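Local coordinates for rutinosidase (Aspergillus niger, PDB 6I1A), which hydrolyses glycosidic bonds as a secreted family 5 glycoside hydrolase, and probably also releases glucose from the non-reducing ends of 1,3-beta-glucans, at residues 211-216 / 248-253; 261-266 / 295-300; 98-103 / 172-177; 133-138 / 188-193. All coordinates share one frame; numbering follows the deposited sequence.

Contact 1: 211-216 / 248-253; sequences LTDHGA and PQYWEG. With EDO (1,2-ethanediol), chain P.
Tyr-250 and Trp-251 reach from the short helix 248-252 to the start of helix 213-233. The phenol comes in almost coplanar with the carboxylate of Asp-213 (planes 22° apart), and Tyr-250 OH donates to Asp-213 OD1 over a short 2.6 Å, on the anti side of the acid. With CG anti to the backbone N (chi1 178°), the Tyr-250 phenol is directed toward helix 213-233. Its CD2 stands 3.6 Å above the centre of one Trp-251 face, which orders the two rings. Ala-216 CB sits at the edge of the phenol, 3.3 Å from Tyr-250 OH, and meets the indole obliquely, 3.7 Å from Trp-251 CH2; a single methyl fits this narrow place between two aromatic ends. Leu-211 crosses the indole at about a right angle, its CD2 lying at the ring edge 3.9 Å from Trp-251 CZ2. The indole NE1 is turned elsewhere, to Gly-243 O. Thr-212 is the N-cap of the longer helix: its OG1 accepts from Gly-215 N at 3.0 Å in a nearly straight bond (176°). A capped outer helix thus packs against a short helix inserted between strands 239-241 and 261-269, an elaboration of the TIM-barrel fold of family 5.

Contact 2: 261-266 / 295-300; sequences LVFDTH and GKFPVF. With EDO (1,2-ethanediol), chain H; EDO (1,2-ethanediol), chain J.
Leu-261, with CG anti to its backbone N (chi1 -175°), and Phe-297, whose CG lies beside its own N (chi1 -64°), are turned so that the leucine branch covers the phenyl face. Leu-261 CD2 stands 4.0 Å from the Phe-297 ring centroid, close to the normal, in a CH-pi contact. Phe-263 adds a second ring obliquely, with its CE2 3.8 Å from Phe-297 CB. Beside these groups the backbones pair in parallel. Phe-263 N donates to Pro-298 O at 3.0 Å, Phe-300 N returns a bond to Phe-263 O at 2.8 Å, and Thr-265 N reaches Phe-300 O at 3.0 Å. Proline has no N-H to offer Leu-261 O; its CD packs there instead, and an ethanediol hydroxyl, probably from the crystallisation liquor, donates to Leu-261 O from O1 at 2.7 Å. Val-299, on the same side as Phe-263, sets CG1 3.6 Å from Thr-265 OG1, a beta-branched pair well suited to extended backbone. Helix 280-290 connects the two strands in a beta-alpha-beta unit of the barrel. Toward the C-terminal end of strand 261-269 the chemistry turns polar: His-266 NE2 donates to Asp-264 OD2 at 2.9 Å, approaching from above the carboxylate plane. Asp-264 also forms a salt bridge with Arg-92, and His-266 ND1 is bonded to Glu-194. Both ring nitrogens of the histidine are engaged, consistent with a polar end held in a fixed geometry on an otherwise largely apolar strand pair.

Contact 3: 98-103 / 172-177; sequences AAWIDL and DQVINF
Trp-100 lays its indole across one side of helix 161-179, where Val-174, Phe-177 and Gln-173 each meet a different part of it. Its CG lies beside the backbone N (chi1 -56°), which directs the ring toward the helix. Val-174 has CG1 anti to the backbone N, which leaves CG2 beside that N and aimed at the tryptophan. This methyl stands 3.6 Å from the centroid of the six-membered ring of Trp-100, almost on the normal, a CH-pi contact in which the branched, compact side chain puts a methyl directly over the ring. Ala-99 CB covers the opposite face, offset toward the rim. One turn of helix along from Gln-173, Phe-177 extends with CG anti to its N (chi1 -180°), presenting its face to the indole edge: the pair is offset edge-to-face, with planes at 86° and centroids 5.5 Å apart. The nearest atoms of this pair are Trp-100 CZ3 and Phe-177 CB, at 3.8 Å. Gln-173 slides past the indole in the opposite direction and is bent at chi2, and its CB and CG do the touching; CG comes 3.5 Å from Trp-100 O. The indole N-H is bonded to Thr-95 OG1, consistent with this way round for the ring. The loop following strand 90-95 is thereby wedged between helices 113-128 and 161-179, with Trp-100, Val-174 and Phe-177 all resting on Ile-134 of strand 131-136, and Thr-114 and Leu-117 closing in alongside.

Contact 4: 133-138 / 188-193; sequences IIDTHS and TLEPIN
The carbonyl oxygen of Glu-190 is gripped from strand 131-136 by Thr-136 N at 3.0 Å, in line with the C=O, and by a CA-H contact from Asp-135 CA at 3.4 Å. Glu-190 N donates to Ile-134 O (2.9 Å) and Ile-134 N to Thr-188 O (3.0 Å). The strands run parallel, 15° apart, as neighbouring strands of a TIM barrel joined through helix 161-179. Thr-136 centres an inverse gamma turn. On the face carrying Ile-133 and Thr-188, the side chains of Asp-135 and Glu-190 run side by side, their carboxylate planes 57° apart and Asp-135 OD1 4.1 Å from Glu-190 OE1. Arg-92 probably eases this: it forms a salt bridge with Glu-190, while its pairing with Asp-135 is long and weak. Asp-135 OD2 accepts from His-137 ND1 at 2.6 Å, on the syn side, in a short but bent bond that restrains the ring. Over one face of that imidazole the Asn-193 amide is stacked, planes 23° apart, with Asn-193 ND2 3.1 Å from His-137 CE1; Asn-193 OD1 is bonded to Arg-92. One water joins Thr-136 O to Asn-193 N, and another links His-137 O with Asn-193 O and ND2.

In the fold
Contact 4 is centred about 7 Å from the centre of the chain's fold, and contact 3 backs onto it with centres 11 Å apart: Trp-100 CZ2 lies 3.7 Å from Ile-134 CG2. Across the barrel interior contact 4 meets contact 2, centres 14 Å apart, through Phe-300 CE2 and Ile-133 CD1 (3.8 Å). Arg-92 binds acids of both. Asn-193 and Glu-194 form the Asn-Glu pair familiar in family 5, His-266 touches Glu-303, and the polar ends of contacts 2 and 4 lie where barrel enzymes of this kind usually hold their active site. Contact 1 is peripheral; Trp-251 CB packs on Phe-263 CE1 of contact 2 at 3.7 Å, whereas the centres of contacts 1 and 3 are about 27 Å apart.

Contact 1: 211-216 / 248-253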
loop_
_atom_site.group_PDB
_atom_site.type_symbol
_atom_site.label_atom_id
_atom_site.label_comp_id
_atom_site.label_asym_id
_atom_site.label_seq_id
_atom_site.Cartn_x
_atom_site.Cartn_y
_atom_site.Cartn_z
ATOM N N LEU A 211 11.919 4.487 2.578
ATOM C CA LEU A 211 12.728 5.688 2.934
ATOM C C LEU A 211 12.259 6.223 4.274
ATOM O O LEU A 211 11.063 6.596 4.390
ATOM C CB LEU A 211 12.633 6.709 1.796
ATOM C CG LEU A 211 13.468 8.001 1.969
ATOM C CD1 LEU A 211 14.981 7.685 1.893
ATOM C CD2 LEU A 211 13.090 9.035 0.924
ATOM N N THR A 212 13.151 6.240 5.247
ATOM C CA THR A 212 12.850 6.801 6.587
ATOM C C THR A 212 12.855 8.329 6.556
ATOM O O THR A 212 13.346 8.944 5.618
ATOM C CB THR A 212 13.817 6.322 7.670
ATOM O OG1 THR A 212 15.084 6.971 7.462
ATOM C CG2 THR A 212 14.003 4.828 7.633
ATOM N N ASP A 213 12.277 8.970 7.588
ATOM C CA ASP A 213 12.350 10.434 7.687
ATOM C C ASP A 213 13.803 10.903 7.758
ATOM O O ASP A 213 14.136 11.942 7.156
ATOM C CB ASP A 213 11.569 10.933 8.917
ATOM C CG ASP A 213 10.057 11.092 8.699
ATOM O OD1 ASP A 213 9.523 11.176 7.517
ATOM O OD2 ASP A 213 9.373 11.146 9.735
ATOM N N HIS A 214 14.673 10.164 8.434
ATOM C CA HIS A 214 16.102 10.514 8.514
ATOM C C HIS A 214 16.713 10.482 7.094
ATOM O O HIS A 214 17.434 11.407 6.710
ATOM C CB HIS A 214 16.769 9.492 9.430
ATOM C CG HIS A 214 18.161 9.754 9.845
ATOM N ND1 HIS A 214 19.195 8.852 9.565
ATOM C CD2 HIS A 214 18.704 10.759 10.571
ATOM C CE1 HIS A 214 20.321 9.313 10.096
ATOM N NE2 HIS A 214 20.061 10.509 10.673
ATOM N N GLY A 215 16.496 9.393 6.354
ATOM C CA GLY A 215 17.001 9.330 4.983
ATOM C C GLY A 215 16.389 10.393 4.123
ATOM O O GLY A 215 17.090 10.967 3.291
ATOM N N ALA A 216 15.096 10.657 4.276
ATOM C CA ALA A 216 14.412 11.689 3.490
ATOM C C ALA A 216 15.003 13.073 3.744
ATOM O O ALA A 216 15.118 13.896 2.794
ATOM C CB ALA A 216 12.961 11.701 3.806
ATOM N N PRO A 248 3.771 12.365 -3.571
ATOM C CA PRO A 248 4.287 13.701 -3.816
ATOM C C PRO A 248 3.919 14.649 -2.684
ATOM O O PRO A 248 4.713 15.537 -2.372
ATOM C CB PRO A 248 3.644 14.107 -5.161
ATOM C CG PRO A 248 3.419 12.765 -5.862
ATOM C CD PRO A 248 3.080 11.813 -4.755
ATOM N N GLN A 249 2.716 14.506 -2.098
ATOM C CA GLN A 249 2.251 15.324 -0.973
ATOM C C GLN A 249 3.279 15.375 0.154
ATOM O O GLN A 249 3.373 16.359 0.891
ATOM C CB GLN A 249 0.929 14.758 -0.401
ATOM C CG GLN A 249 -0.124 14.300 -1.432
ATOM C CD GLN A 249 -0.020 12.981 -2.163
ATOM O OE1 GLN A 249 0.508 12.880 -3.265
ATOM N NE2 GLN A 249 -0.798 11.960 -1.766
ATOM N N TYR A 250 4.064 14.298 0.349
ATOM C CA TYR A 250 5.075 14.222 1.403
ATOM C C TYR A 250 6.094 15.322 1.234
ATOM O O TYR A 250 6.636 15.825 2.249
ATOM C CB TYR A 250 5.769 12.857 1.396
ATOM C CG TYR A 250 6.861 12.661 2.399
ATOM C CD1 TYR A 250 6.600 12.141 3.643
ATOM C CD2 TYR A 250 8.208 12.893 2.080
ATOM C CE1 TYR A 250 7.607 11.960 4.572
ATOM C CE2 TYR A 250 9.214 12.661 2.971
ATOM C CZ TYR A 250 8.917 12.244 4.242
ATOM O OH TYR A 250 9.948 12.016 5.077
ATOM N N TRP A 251 6.456 15.634 -0.014
ATOM C CA TRP A 251 7.564 16.563 -0.300
ATOM C C TRP A 251 7.072 17.979 -0.627
ATOM O O TRP A 251 7.867 18.889 -0.673
ATOM C CB TRP A 251 8.384 16.066 -1.513
ATOM C CG TRP A 251 8.941 14.684 -1.401
ATOM C CD1 TRP A 251 8.510 13.553 -2.023
ATOM C CD2 TRP A 251 10.154 14.317 -0.728
ATOM N NE1 TRP A 251 9.336 12.490 -1.715
ATOM C CE2 TRP A 251 10.364 12.942 -0.944
ATOM C CE3 TRP A 251 11.027 15.040 0.099
ATOM C CZ2 TRP A 251 11.450 12.270 -0.404
ATOM C CZ3 TRP A 251 12.106 14.359 0.615
ATOM C CH2 TRP A 251 12.318 13.008 0.372
ATOM N N GLU A 252 5.797 18.128 -0.945
ATOM C CA GLU A 252 5.221 19.428 -1.438
ATOM C C GLU A 252 5.559 20.628 -0.543
ATOM O O GLU A 252 5.895 21.701 -1.139
ATOM C CB GLU A 252 3.687 19.320 -1.533
ATOM C CG GLU A 252 3.282 18.650 -2.794
ATOM C CD GLU A 252 1.772 18.512 -2.918
ATOM O OE1 GLU A 252 1.059 19.104 -2.108
ATOM O OE2 GLU A 252 1.358 17.870 -3.868
ATOM N N GLY A 253 5.432 20.447 0.765
ATOM C CA GLY A 253 5.654 21.513 1.744
ATOM C C GLY A 253 7.093 21.914 1.801
ATOM O O GLY A 253 7.398 22.974 2.409
HETATM C C1 EDO P . -3.156 9.150 -0.421
HETATM O O1 EDO P . -3.566 10.137 -1.402
HETATM C C2 EDO P . -2.757 9.848 0.827
HETATM O O2 EDO P . -2.111 11.109 0.606
#

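Contact 2: 261-266 / 295-300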
loop_
_atom_site.group_PDB
_atom_site.type_symbol
_atom_site.label_atom_id
_atom_site.label_comp_id
_atom_site.label_asym_id
_atom_site.label_seq_id
_atom_site.Cartn_x
_atom_site.Cartn_y
_atom_site.Cartn_z
ATOM N N LEU A 261 10.344 22.888 -10.687
ATOM C CA LEU A 261 10.433 21.505 -10.190
ATOM C C LEU A 261 9.267 20.703 -10.757
ATOM O O LEU A 261 8.137 21.225 -10.839
ATOM C CB LEU A 261 10.296 21.568 -8.677
ATOM C CG LEU A 261 10.468 20.264 -7.920
ATOM C CD1 LEU A 261 11.918 19.878 -7.889
ATOM C CD2 LEU A 261 9.926 20.491 -6.505
ATOM N N VAL A 262 9.550 19.455 -11.066
ATOM C CA VAL A 262 8.526 18.460 -11.450
ATOM C C VAL A 262 8.854 17.180 -10.711
ATOM O O VAL A 262 10.036 16.810 -10.595
ATOM C CB VAL A 262 8.522 18.286 -12.980
ATOM C CG1 VAL A 262 9.874 17.905 -13.559
ATOM C CG2 VAL A 262 7.461 17.263 -13.444
ATOM N N PHE A 263 7.847 16.473 -10.233
ATOM C CA PHE A 263 8.065 15.172 -9.602
ATOM C C PHE A 263 8.083 14.051 -10.641
ATOM O O PHE A 263 7.315 14.122 -11.599
ATOM C CB PHE A 263 6.977 14.884 -8.578
ATOM C CG PHE A 263 7.053 15.722 -7.346
ATOM C CD1 PHE A 263 8.017 15.453 -6.404
ATOM C CD2 PHE A 263 6.022 16.596 -7.041
ATOM C CE1 PHE A 263 8.082 16.184 -5.225
ATOM C CE2 PHE A 263 6.066 17.335 -5.864
ATOM C CZ PHE A 263 7.099 17.096 -4.946
ATOM N N ASP A 264 8.904 13.053 -10.394
ATOM C CA ASP A 264 8.924 11.807 -11.206
ATOM C C ASP A 264 8.392 10.694 -10.324
ATOM O O ASP A 264 9.030 10.316 -9.303
ATOM C CB ASP A 264 10.343 11.485 -11.617
ATOM C CG ASP A 264 10.517 10.141 -12.295
ATOM O OD1 ASP A 264 9.474 9.520 -12.581
ATOM O OD2 ASP A 264 11.676 9.701 -12.606
ATOM N N THR A 265 7.201 10.189 -10.618
ATOM C CA THR A 265 6.639 9.039 -9.918
ATOM C C THR A 265 6.850 7.751 -10.699
ATOM O O THR A 265 6.850 7.790 -11.932
ATOM C CB THR A 265 5.154 9.236 -9.611
ATOM O OG1 THR A 265 4.492 9.519 -10.853
ATOM C CG2 THR A 265 4.931 10.331 -8.586
ATOM N N HIS A 266 7.127 6.678 -9.983
ATOM C CA HIS A 266 7.372 5.368 -10.631
ATOM C C HIS A 266 6.280 4.422 -10.166
ATOM O O HIS A 266 6.129 4.225 -8.964
ATOM C CB HIS A 266 8.741 4.797 -10.230
ATOM C CG HIS A 266 9.880 5.565 -10.771
ATOM N ND1 HIS A 266 11.206 5.185 -10.543
ATOM C CD2 HIS A 266 9.927 6.665 -11.541
ATOM C CE1 HIS A 266 12.009 6.059 -11.150
ATOM N NE2 HIS A 266 11.259 7.008 -11.764
ATOM N N GLY A 295 -1.544 19.154 -6.749
ATOM C CA GLY A 295 -1.438 20.139 -7.819
ATOM C C GLY A 295 -0.434 21.261 -7.550
ATOM O O GLY A 295 -0.213 22.107 -8.431
ATOM N N LYS A 296 0.243 21.229 -6.400
ATOM C CA LYS A 296 1.194 22.314 -6.099
ATOM C C LYS A 296 2.293 22.313 -7.169
ATOM O O LYS A 296 2.707 23.357 -7.650
ATOM C CB LYS A 296 1.828 22.161 -4.724
ATOM C CG LYS A 296 2.750 23.312 -4.373
ATOM C CD LYS A 296 3.246 23.243 -2.977
ATOM C CE LYS A 296 4.130 24.435 -2.631
ATOM N NZ LYS A 296 4.686 24.318 -1.245
ATOM N N PHE A 297 2.851 21.112 -7.461
ATOM C CA PHE A 297 3.808 20.892 -8.548
ATOM C C PHE A 297 3.289 19.867 -9.572
ATOM O O PHE A 297 2.499 18.984 -9.250
ATOM C CB PHE A 297 5.124 20.367 -7.967
ATOM C CG PHE A 297 5.810 21.376 -7.053
ATOM C CD1 PHE A 297 6.472 22.437 -7.620
ATOM C CD2 PHE A 297 5.756 21.227 -5.682
ATOM C CE1 PHE A 297 7.049 23.403 -6.808
ATOM C CE2 PHE A 297 6.358 22.192 -4.858
ATOM C CZ PHE A 297 6.992 23.254 -5.433
ATOM N N PRO A 298 3.819 19.970 -10.800
ATOM C CA PRO A 298 3.462 19.002 -11.834
ATOM C C PRO A 298 4.141 17.663 -11.525
ATOM O O PRO A 298 5.183 17.588 -10.840
ATOM C CB PRO A 298 3.951 19.595 -13.123
ATOM C CG PRO A 298 5.085 20.542 -12.693
ATOM C CD PRO A 298 4.660 21.023 -11.338
ATOM N N VAL A 299 3.549 16.579 -12.060
ATOM C CA VAL A 299 4.005 15.193 -11.901
ATOM C C VAL A 299 4.165 14.578 -13.290
ATOM O O VAL A 299 3.332 14.769 -14.156
ATOM C CB VAL A 299 3.017 14.390 -11.050
ATOM C CG1 VAL A 299 3.339 12.883 -10.998
ATOM C CG2 VAL A 299 2.962 14.972 -9.640
ATOM N N PHE A 300 5.211 13.815 -13.460
ATOM C CA PHE A 300 5.441 12.980 -14.658
ATOM C C PHE A 300 5.694 11.542 -14.193
ATOM O O PHE A 300 6.460 11.348 -13.263
ATOM C CB PHE A 300 6.638 13.511 -15.416
ATOM C CG PHE A 300 6.966 12.856 -16.732
ATOM C CD1 PHE A 300 6.157 13.085 -17.839
ATOM C CD2 PHE A 300 8.050 12.008 -16.885
ATOM C CE1 PHE A 300 6.438 12.487 -19.072
ATOM C CE2 PHE A 300 8.341 11.404 -18.097
ATOM C CZ PHE A 300 7.550 11.687 -19.192
HETATM C C1 EDO H . 7.128 12.034 -5.142
HETATM O O1 EDO H . 7.362 11.442 -3.902
HETATM C C2 EDO H . 7.622 11.124 -6.187
HETATM O O2 EDO H . 8.597 11.700 -6.910
HETATM C C1 EDO J . 7.549 23.664 -13.230
HETATM O O1 EDO J . 7.189 23.559 -11.916
HETATM C C2 EDO J . 7.609 25.113 -13.696
HETATM O O2 EDO J . 6.332 25.780 -13.679
#

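Contact 3: 98-103 / 172-177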
loop_
_atom_site.group_PDB
_atom_site.type_symbol
_atom_site.label_atom_id
_atom_site.label_comp_id
_atom_site.label_asym_id
_atom_site.label_seq_id
_atom_site.Cartn_x
_atom_site.Cartn_y
_atom_site.Cartn_z
ATOM N N ALA A 98 29.205 7.246 -13.285
ATOM C CA ALA A 98 30.550 7.035 -13.857
ATOM C C ALA A 98 30.600 7.539 -15.287
ATOM O O ALA A 98 31.705 7.654 -15.873
ATOM C CB ALA A 98 30.935 5.591 -13.747
ATOM N N ALA A 99 29.478 7.826 -15.944
ATOM C CA ALA A 99 29.449 8.495 -17.244
ATOM C C ALA A 99 30.050 9.913 -17.077
ATOM O O ALA A 99 30.507 10.515 -18.086
ATOM C CB ALA A 99 28.042 8.567 -17.766
ATOM N N TRP A 100 29.911 10.473 -15.884
ATOM C CA TRP A 100 30.079 11.917 -15.623
ATOM C C TRP A 100 31.378 12.182 -14.897
ATOM O O TRP A 100 32.003 13.265 -15.148
ATOM C CB TRP A 100 28.851 12.487 -14.893
ATOM C CG TRP A 100 27.583 12.236 -15.652
ATOM C CD1 TRP A 100 26.667 11.240 -15.406
ATOM C CD2 TRP A 100 27.114 12.937 -16.807
ATOM N NE1 TRP A 100 25.670 11.305 -16.312
ATOM C CE2 TRP A 100 25.905 12.329 -17.193
ATOM C CE3 TRP A 100 27.558 14.052 -17.535
ATOM C CZ2 TRP A 100 25.175 12.794 -18.290
ATOM C CZ3 TRP A 100 26.832 14.480 -18.610
ATOM C CH2 TRP A 100 25.647 13.858 -18.984
ATOM N N ILE A 101 31.758 11.326 -13.977
ATOM C CA ILE A 101 33.000 11.480 -13.169
ATOM C C ILE A 101 33.669 10.138 -13.071
ATOM O O ILE A 101 33.001 9.089 -13.108
ATOM C CB ILE A 101 32.725 12.059 -11.797
ATOM C CG1 ILE A 101 32.033 11.103 -10.844
ATOM C CG2 ILE A 101 32.061 13.433 -11.919
ATOM C CD1 ILE A 101 32.064 11.596 -9.358
ATOM N N ASP A 102 34.992 10.139 -12.943
ATOM C CA ASP A 102 35.768 8.901 -12.854
ATOM C C ASP A 102 36.395 8.845 -11.479
ATOM O O ASP A 102 37.478 9.505 -11.265
ATOM C CB ASP A 102 36.814 8.901 -13.959
ATOM C CG ASP A 102 37.612 7.653 -14.015
ATOM O OD1 ASP A 102 37.612 6.895 -13.059
ATOM O OD2 ASP A 102 38.199 7.426 -15.114
ATOM N N LEU A 103 35.763 8.217 -10.518
ATOM C CA LEU A 103 36.275 8.120 -9.131
ATOM C C LEU A 103 37.208 6.939 -9.008
ATOM O O LEU A 103 36.944 5.850 -9.506
ATOM C CB LEU A 103 35.120 7.963 -8.138
ATOM C CG LEU A 103 34.320 9.250 -7.975
ATOM C CD1 LEU A 103 33.014 8.940 -7.245
ATOM C CD2 LEU A 103 35.135 10.270 -7.203
ATOM N N ASP A 172 27.323 19.060 -11.610
ATOM C CA ASP A 172 27.981 20.129 -12.373
ATOM C C ASP A 172 28.284 19.669 -13.796
ATOM O O ASP A 172 28.168 20.488 -14.770
ATOM C CB ASP A 172 29.288 20.557 -11.715
ATOM C CG ASP A 172 29.100 21.443 -10.487
ATOM O OD1 ASP A 172 28.025 22.025 -10.321
ATOM O OD2 ASP A 172 30.078 21.552 -9.684
ATOM N N GLN A 173 28.713 18.432 -13.986
ATOM C CA GLN A 173 29.009 17.905 -15.346
ATOM C C GLN A 173 27.734 17.828 -16.159
ATOM O O GLN A 173 27.773 18.157 -17.369
ATOM C CB GLN A 173 29.712 16.554 -15.274
ATOM C CG GLN A 173 31.084 16.625 -14.662
ATOM C CD GLN A 173 32.000 17.494 -15.489
ATOM O OE1 GLN A 173 32.084 17.366 -16.720
ATOM N NE2 GLN A 173 32.735 18.330 -14.773
ATOM N N VAL A 174 26.629 17.425 -15.561
ATOM C CA VAL A 174 25.348 17.332 -16.316
ATOM C C VAL A 174 24.902 18.740 -16.713
ATOM O O VAL A 174 24.487 18.967 -17.864
ATOM C CB VAL A 174 24.262 16.588 -15.530
ATOM C CG1 VAL A 174 22.965 16.580 -16.326
ATOM C CG2 VAL A 174 24.738 15.173 -15.217
ATOM N N ILE A 175 24.975 19.708 -15.781
ATOM C CA ILE A 175 24.611 21.122 -16.102
ATOM C C ILE A 175 25.476 21.607 -17.251
ATOM O O ILE A 175 24.919 22.215 -18.206
ATOM C CB ILE A 175 24.778 22.034 -14.878
ATOM C CG1 ILE A 175 23.779 21.688 -13.764
ATOM C CG2 ILE A 175 24.657 23.503 -15.297
ATOM C CD1 ILE A 175 24.109 22.280 -12.415
ATOM N N ASN A 176 26.752 21.348 -17.184
ATOM C CA ASN A 176 27.680 21.796 -18.274
ATOM C C ASN A 176 27.300 21.130 -19.600
ATOM O O ASN A 176 27.293 21.777 -20.652
ATOM C CB ASN A 176 29.143 21.494 -17.950
ATOM C CG ASN A 176 30.097 21.971 -19.016
ATOM O OD1 ASN A 176 30.221 23.203 -19.185
ATOM N ND2 ASN A 176 30.725 21.048 -19.722
ATOM N N PHE A 177 26.944 19.836 -19.579
ATOM C CA PHE A 177 26.507 19.139 -20.811
ATOM C C PHE A 177 25.290 19.877 -21.397
ATOM O O PHE A 177 25.228 20.093 -22.625
ATOM C CB PHE A 177 26.171 17.701 -20.431
ATOM C CG PHE A 177 25.706 16.851 -21.594
ATOM C CD1 PHE A 177 24.391 16.913 -22.031
ATOM C CD2 PHE A 177 26.569 15.968 -22.198
ATOM C CE1 PHE A 177 23.961 16.135 -23.102
ATOM C CE2 PHE A 177 26.151 15.181 -23.278
ATOM C CZ PHE A 177 24.867 15.266 -23.717
#

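Contact 4: 133-138 / 188-193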
loop_
_atom_site.group_PDB
_atom_site.type_symbol
_atom_site.label_atom_id
_atom_site.label_comp_id
_atom_site.label_asym_id
_atom_site.label_seq_id
_atom_site.Cartn_x
_atom_site.Cartn_y
_atom_site.Cartn_z
ATOM N N ILE A 133 15.164 13.873 -20.780
ATOM C CA ILE A 133 15.420 13.843 -19.322
ATOM C C ILE A 133 16.731 13.114 -19.062
ATOM O O ILE A 133 16.838 11.933 -19.416
ATOM C CB ILE A 133 14.313 13.166 -18.542
ATOM C CG1 ILE A 133 12.973 13.871 -18.754
ATOM C CG2 ILE A 133 14.638 13.013 -17.049
ATOM C CD1 ILE A 133 11.778 12.997 -18.419
ATOM N N ILE A 134 17.758 13.789 -18.521
ATOM C CA ILE A 134 19.021 13.149 -18.174
ATOM C C ILE A 134 18.941 12.732 -16.697
ATOM O O ILE A 134 18.773 13.613 -15.818
ATOM C CB ILE A 134 20.263 14.021 -18.450
ATOM C CG1 ILE A 134 20.350 14.419 -19.923
ATOM C CG2 ILE A 134 21.503 13.290 -17.961
ATOM C CD1 ILE A 134 21.451 15.431 -20.190
ATOM N N ASP A 135 18.969 11.433 -16.429
ATOM C CA ASP A 135 18.825 10.883 -15.082
ATOM C C ASP A 135 20.159 10.320 -14.607
ATOM O O ASP A 135 20.725 9.417 -15.257
ATOM C CB ASP A 135 17.726 9.815 -15.178
ATOM C CG ASP A 135 17.762 8.752 -14.110
ATOM O OD1 ASP A 135 18.100 8.997 -12.940
ATOM O OD2 ASP A 135 17.320 7.619 -14.487
ATOM N N THR A 136 20.660 10.802 -13.472
ATOM C CA THR A 136 21.807 10.191 -12.797
ATOM C C THR A 136 21.278 9.062 -11.910
ATOM O O THR A 136 20.884 9.334 -10.753
ATOM C CB THR A 136 22.677 11.236 -12.087
ATOM O OG1 THR A 136 21.876 11.980 -11.194
ATOM C CG2 THR A 136 23.245 12.188 -13.110
ATOM N N HIS A 137 21.174 7.861 -12.499
ATOM C CA HIS A 137 20.442 6.742 -11.901
ATOM C C HIS A 137 21.120 6.222 -10.647
ATOM O O HIS A 137 20.430 5.829 -9.684
ATOM C CB HIS A 137 20.337 5.649 -12.976
ATOM C CG HIS A 137 19.082 4.846 -12.954
ATOM N ND1 HIS A 137 17.870 5.434 -13.142
ATOM C CD2 HIS A 137 18.897 3.493 -12.973
ATOM C CE1 HIS A 137 16.966 4.474 -13.190
ATOM N NE2 HIS A 137 17.543 3.287 -13.097
ATOM N N SER A 138 22.454 6.271 -10.635
ATOM C CA SER A 138 23.278 5.967 -9.457
ATOM C C SER A 138 24.013 7.229 -9.009
ATOM O O SER A 138 24.290 8.093 -9.849
ATOM C CB SER A 138 24.290 4.868 -9.745
ATOM O OG SER A 138 24.915 5.040 -11.008
ATOM N N THR A 188 15.720 18.278 -19.254
ATOM C CA THR A 188 15.342 18.274 -17.840
ATOM C C THR A 188 16.387 17.472 -17.085
ATOM O O THR A 188 16.797 16.411 -17.528
ATOM C CB THR A 188 13.918 17.753 -17.624
ATOM O OG1 THR A 188 13.004 18.707 -18.158
ATOM C CG2 THR A 188 13.583 17.418 -16.207
ATOM N N LEU A 189 16.827 17.973 -15.923
ATOM C CA LEU A 189 17.862 17.314 -15.118
ATOM C C LEU A 189 17.221 16.559 -13.952
ATOM O O LEU A 189 16.504 17.167 -13.118
ATOM C CB LEU A 189 18.804 18.413 -14.578
ATOM C CG LEU A 189 20.109 17.955 -13.982
ATOM C CD1 LEU A 189 21.159 19.119 -13.967
ATOM C CD2 LEU A 189 19.924 17.504 -12.599
ATOM N N GLU A 190 17.470 15.257 -13.877
ATOM C CA GLU A 190 16.957 14.395 -12.803
ATOM C C GLU A 190 18.119 13.851 -11.979
ATOM O O GLU A 190 18.861 12.958 -12.427
ATOM C CB GLU A 190 16.166 13.210 -13.377
ATOM C CG GLU A 190 15.503 12.397 -12.289
ATOM C CD GLU A 190 14.464 11.431 -12.782
ATOM O OE1 GLU A 190 14.571 10.927 -13.920
ATOM O OE2 GLU A 190 13.464 11.242 -12.036
ATOM N N PRO A 191 18.367 14.432 -10.778
ATOM C CA PRO A 191 19.635 14.174 -10.082
ATOM C C PRO A 191 19.692 12.987 -9.122
ATOM O O PRO A 191 20.736 12.718 -8.529
ATOM C CB PRO A 191 19.771 15.497 -9.282
ATOM C CG PRO A 191 18.384 15.860 -8.916
ATOM C CD PRO A 191 17.627 15.554 -10.210
ATOM N N ILE A 192 18.578 12.266 -8.991
ATOM C CA ILE A 192 18.593 11.034 -8.175
ATOM C C ILE A 192 17.467 10.131 -8.677
ATOM O O ILE A 192 16.491 10.632 -9.270
ATOM C CB ILE A 192 18.455 11.351 -6.658
ATOM C CG1 ILE A 192 18.955 10.198 -5.764
ATOM C CG2 ILE A 192 17.053 11.779 -6.288
ATOM C CD1 ILE A 192 19.267 10.669 -4.329
ATOM N N ASN A 193 17.614 8.834 -8.391
ATOM C CA ASN A 193 16.597 7.827 -8.776
ATOM C C ASN A 193 16.400 6.851 -7.642
ATOM O O ASN A 193 17.370 6.211 -7.190
ATOM C CB ASN A 193 17.061 7.088 -10.016
ATOM C CG ASN A 193 16.025 6.075 -10.453
ATOM O OD1 ASN A 193 15.022 6.457 -11.049
ATOM N ND2 ASN A 193 16.268 4.791 -10.158
HETATM O O HOH W 1 20.455 8.152 -8.160
HETATM O O HOH W 2 18.680 4.078 -8.482
#